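Long-range contact in pyridoxal kinase (Entamoeba histolytica, PDB 4S1I), which probably transfers a phosphoryl group from ATP to pyridoxal, giving pyridoxal 5'-phosphate, as a magnesium-dependent member of the ribokinase-like pyridoxine kinase family: residues B[234-239]-B[274-279]. Residues are numbered along the deposited sequence; the frame is centred on the assembly and turned at random.
Sequences LEHAVN and FTITYI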
ATOM      1  N   LEU B 234      14.657  14.323 -18.055  1.00 21.09           N
ATOM      2  CA  LEU B 234      15.309  13.970 -16.758  1.00 19.27           C
ATOM      3  C   LEU B 234      15.746  15.167 -15.970  1.00 19.49           C
ATOM      4  O   LEU B 234      15.544  15.200 -14.693  1.00 18.26           O
ATOM      5  CB  LEU B 234      16.509  12.974 -17.024  1.00 21.33           C
ATOM      6  CG  LEU B 234      17.321  12.568 -15.836  1.00 21.52           C
ATOM      7  CD1 LEU B 234      16.501  11.776 -14.824  1.00 20.49           C
ATOM      8  CD2 LEU B 234      18.533  11.752 -16.297  1.00 22.62           C
ATOM      9  N   GLU B 235      16.443  16.128 -16.551  1.00 20.58           N
ATOM     10  CA  GLU B 235      16.912  17.273 -15.777  1.00 22.19           C
ATOM     11  C   GLU B 235      15.805  18.007 -15.034  1.00 21.63           C
ATOM     12  O   GLU B 235      15.859  18.383 -13.815  1.00 21.17           O
ATOM     13  CB  GLU B 235      17.856  18.167 -16.535  1.00 26.63           C
ATOM     14  CG  GLU B 235      17.271  18.865 -17.700  1.00 32.48           C
ATOM     15  CD  GLU B 235      18.366  19.764 -18.323  1.00 39.88           C
ATOM     16  OE1 GLU B 235      19.590  19.363 -18.399  1.00 43.01           O
ATOM     17  OE2 GLU B 235      18.038  20.871 -18.727  1.00 47.62           O
ATOM     18  N   HIS B 236      14.681  18.227 -15.739  1.00 19.58           N
ATOM     19  CA  HIS B 236      13.529  18.783 -15.115  1.00 21.28           C
ATOM     20  C   HIS B 236      12.810  17.905 -14.104  1.00 18.44           C
ATOM     21  O   HIS B 236      12.242  18.401 -13.089  1.00 19.84           O
ATOM     22  CB  HIS B 236      12.551  19.174 -16.269  1.00 22.01           C
ATOM     23  CG  HIS B 236      13.168  20.165 -17.165  1.00 25.87           C
ATOM     24  ND1 HIS B 236      13.346  21.460 -16.762  1.00 32.03           N
ATOM     25  CD2 HIS B 236      13.632  20.097 -18.416  1.00 27.28           C
ATOM     26  CE1 HIS B 236      13.921  22.144 -17.733  1.00 37.24           C
ATOM     27  NE2 HIS B 236      14.124  21.333 -18.748  1.00 30.62           N
ATOM     28  N   ALA B 237      12.770  16.610 -14.304  1.00 17.86           N
ATOM     29  CA  ALA B 237      12.167  15.681 -13.423  1.00 17.21           C
ATOM     30  C   ALA B 237      12.993  15.718 -12.054  1.00 17.37           C
ATOM     31  O   ALA B 237      12.407  15.667 -11.005  1.00 18.52           O
ATOM     32  CB  ALA B 237      12.129  14.301 -14.016  1.00 19.10           C
ATOM     33  N   VAL B 238      14.293  15.727 -12.178  1.00 17.17           N
ATOM     34  CA  VAL B 238      15.107  15.856 -10.910  1.00 17.76           C
ATOM     35  C   VAL B 238      14.780  17.167 -10.218  1.00 17.98           C
ATOM     36  O   VAL B 238      14.609  17.176  -8.975  1.00 18.67           O
ATOM     37  CB  VAL B 238      16.610  15.798 -11.308  1.00 18.53           C
ATOM     38  CG1 VAL B 238      17.522  16.136 -10.080  1.00 20.24           C
ATOM     39  CG2 VAL B 238      17.013  14.454 -11.877  1.00 19.87           C
ATOM     40  N   ASN B 239      14.761  18.301 -10.930  1.00 18.00           N
ATOM     41  CA  ASN B 239      14.459  19.587 -10.341  1.00 19.69           C
ATOM     42  C   ASN B 239      13.116  19.543  -9.643  1.00 21.26           C
ATOM     43  O   ASN B 239      12.971  19.997  -8.494  1.00 20.57           O
ATOM     44  CB  ASN B 239      14.579  20.661 -11.383  1.00 20.40           C
ATOM     45  CG  ASN B 239      14.856  22.062 -10.810  1.00 22.82           C
ATOM     46  OD1 ASN B 239      14.635  22.333  -9.662  1.00 24.49           O
ATOM     47  ND2 ASN B 239      15.257  22.995 -11.667  1.00 24.77           N
ATOM     48  N   PHE B 274      15.115  25.235  -8.414  1.00 30.32           N
ATOM     49  CA  PHE B 274      16.536  25.296  -8.368  1.00 35.37           C
ATOM     50  C   PHE B 274      17.127  25.484  -9.724  1.00 34.16           C
ATOM     51  O   PHE B 274      16.406  25.459 -10.739  1.00 31.01           O
ATOM     52  CB  PHE B 274      17.029  24.070  -7.693  1.00 35.73           C
ATOM     53  CG  PHE B 274      16.581  24.001  -6.246  1.00 41.97           C
ATOM     54  CD1 PHE B 274      17.022  24.972  -5.323  1.00 46.49           C
ATOM     55  CD2 PHE B 274      15.647  23.064  -5.820  1.00 37.83           C
ATOM     56  CE1 PHE B 274      16.589  24.940  -4.013  1.00 46.70           C
ATOM     57  CE2 PHE B 274      15.251  23.000  -4.484  1.00 41.53           C
ATOM     58  CZ  PHE B 274      15.687  23.953  -3.596  1.00 46.62           C
ATOM     59  N   THR B 275      18.435  25.762  -9.730  1.00 34.13           N
ATOM     60  CA  THR B 275      19.131  25.984 -10.949  1.00 32.87           C
ATOM     61  C   THR B 275      19.934  24.784 -11.414  1.00 30.93           C
ATOM     62  O   THR B 275      20.722  24.195 -10.667  1.00 33.45           O
ATOM     63  CB  THR B 275      20.064  27.208 -10.765  1.00 34.47           C
ATOM     64  OG1 THR B 275      19.269  28.364 -10.424  1.00 39.78           O
ATOM     65  CG2 THR B 275      20.872  27.493 -12.045  1.00 33.41           C
ATOM     66  N   ILE B 276      19.722  24.379 -12.653  1.00 30.09           N
ATOM     67  CA  ILE B 276      20.489  23.319 -13.301  1.00 27.64           C
ATOM     68  C   ILE B 276      21.830  23.937 -13.734  1.00 28.62           C
ATOM     69  O   ILE B 276      21.834  24.889 -14.516  1.00 29.60           O
ATOM     70  CB  ILE B 276      19.750  22.736 -14.503  1.00 27.48           C
ATOM     71  CG1 ILE B 276      18.460  22.066 -14.012  1.00 31.36           C
ATOM     72  CG2 ILE B 276      20.618  21.720 -15.240  1.00 27.04           C
ATOM     73  CD1 ILE B 276      17.413  21.647 -15.048  1.00 36.57           C
ATOM     74  N   THR B 277      22.970  23.444 -13.190  1.00 28.47           N
ATOM     75  CA  THR B 277      24.301  24.000 -13.490  1.00 28.52           C
ATOM     76  C   THR B 277      25.126  22.989 -14.289  1.00 27.68           C
ATOM     77  O   THR B 277      25.451  21.930 -13.770  1.00 28.04           O
ATOM     78  CB  THR B 277      24.981  24.447 -12.224  1.00 29.29           C
ATOM     79  OG1 THR B 277      24.256  25.604 -11.771  1.00 32.81           O
ATOM     80  CG2 THR B 277      26.463  24.886 -12.484  1.00 30.94           C
ATOM     81  N   TYR B 278      25.398  23.278 -15.575  1.00 27.25           N
ATOM     82  CA  TYR B 278      26.176  22.350 -16.371  1.00 27.70           C
ATOM     83  C   TYR B 278      27.657  22.385 -16.062  1.00 29.23           C
ATOM     84  O   TYR B 278      28.255  23.464 -15.984  1.00 29.36           O
ATOM     85  CB  TYR B 278      25.957  22.590 -17.862  1.00 29.14           C
ATOM     86  CG  TYR B 278      24.516  22.385 -18.202  1.00 29.48           C
ATOM     87  CD1 TYR B 278      23.953  21.123 -18.142  1.00 30.49           C
ATOM     88  CD2 TYR B 278      23.746  23.405 -18.653  1.00 32.55           C
ATOM     89  CE1 TYR B 278      22.620  20.910 -18.418  1.00 30.63           C
ATOM     90  CE2 TYR B 278      22.417  23.181 -18.947  1.00 32.14           C
ATOM     91  CZ  TYR B 278      21.860  21.946 -18.866  1.00 31.56           C
ATOM     92  OH  TYR B 278      20.521  21.747 -19.159  1.00 33.86           O
ATOM     93  N   ILE B 279      28.247  21.219 -15.836  1.00 29.15           N
ATOM     94  CA  ILE B 279      29.627  21.130 -15.408  1.00 33.04           C
ATOM     95  C   ILE B 279      30.571  20.580 -16.526  1.00 35.92           C
ATOM     96  O   ILE B 279      30.140  20.009 -17.494  1.00 35.65           O
ATOM     97  CB  ILE B 279      29.801  20.290 -14.146  1.00 34.82           C
ATOM     98  CG1 ILE B 279      29.332  18.869 -14.382  1.00 36.19           C
ATOM     99  CG2 ILE B 279      29.068  20.910 -12.959  1.00 37.11           C
ATOM    100  CD1 ILE B 279      29.721  17.926 -13.288  1.00 39.99           C
TER
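Near the C-terminus of this ribokinase-like kinase, the chain running into edge strand 277-278 is clasped to the first turns of helix 234-250 by the amide of Asn239, which pairs with the backbone of Phe274. Phe274 N donates to Asn239 OD1 (3.2 Å), lying in the plane of that carbonyl on a lone pair, while Asn239 ND2 donates a hydrogen bond to Phe274 O (2.9 Å). This second bond meets the backbone carbonyl from above, 55° out of plane. The two-point grip on a single residue fixes the rotation of the buried amide. Phe274 CB sits 3.6 Å from Asn239 OD1, and the ring, reaching on along the helix, touches Ile242, Ser243 and Gln246, the last of which binds ADP.

Strand 277-278 closes one side of a four-stranded antiparallel sheet, where Thr277 pairs with Thr203 of strand 202-205; the helix packs beside this sheet, with Val238 on Ile204. From the residue before the strand, Ile276 extends its CG1 branch toward the helix, so that CD1 rests 3.8 Å from Glu235 CB, the two side chains crossing at about a right angle. Glu235 has CG between its backbone N and carbonyl carbon (chi1 65°) and is extended beyond, which carries the carboxylate past the CD1 tip of Ile276 to Tyr278. There Tyr278 OH donates to the syn lone pair of Glu235 OE1 at 2.7 Å; Glu235 OE2 is equally close to OH, so the hydroxyl faces both oxygens. The Tyr278 ring also makes a cation-pi contact with Lys200, and His236 ND1 is hydrogen-bonded to Glu272.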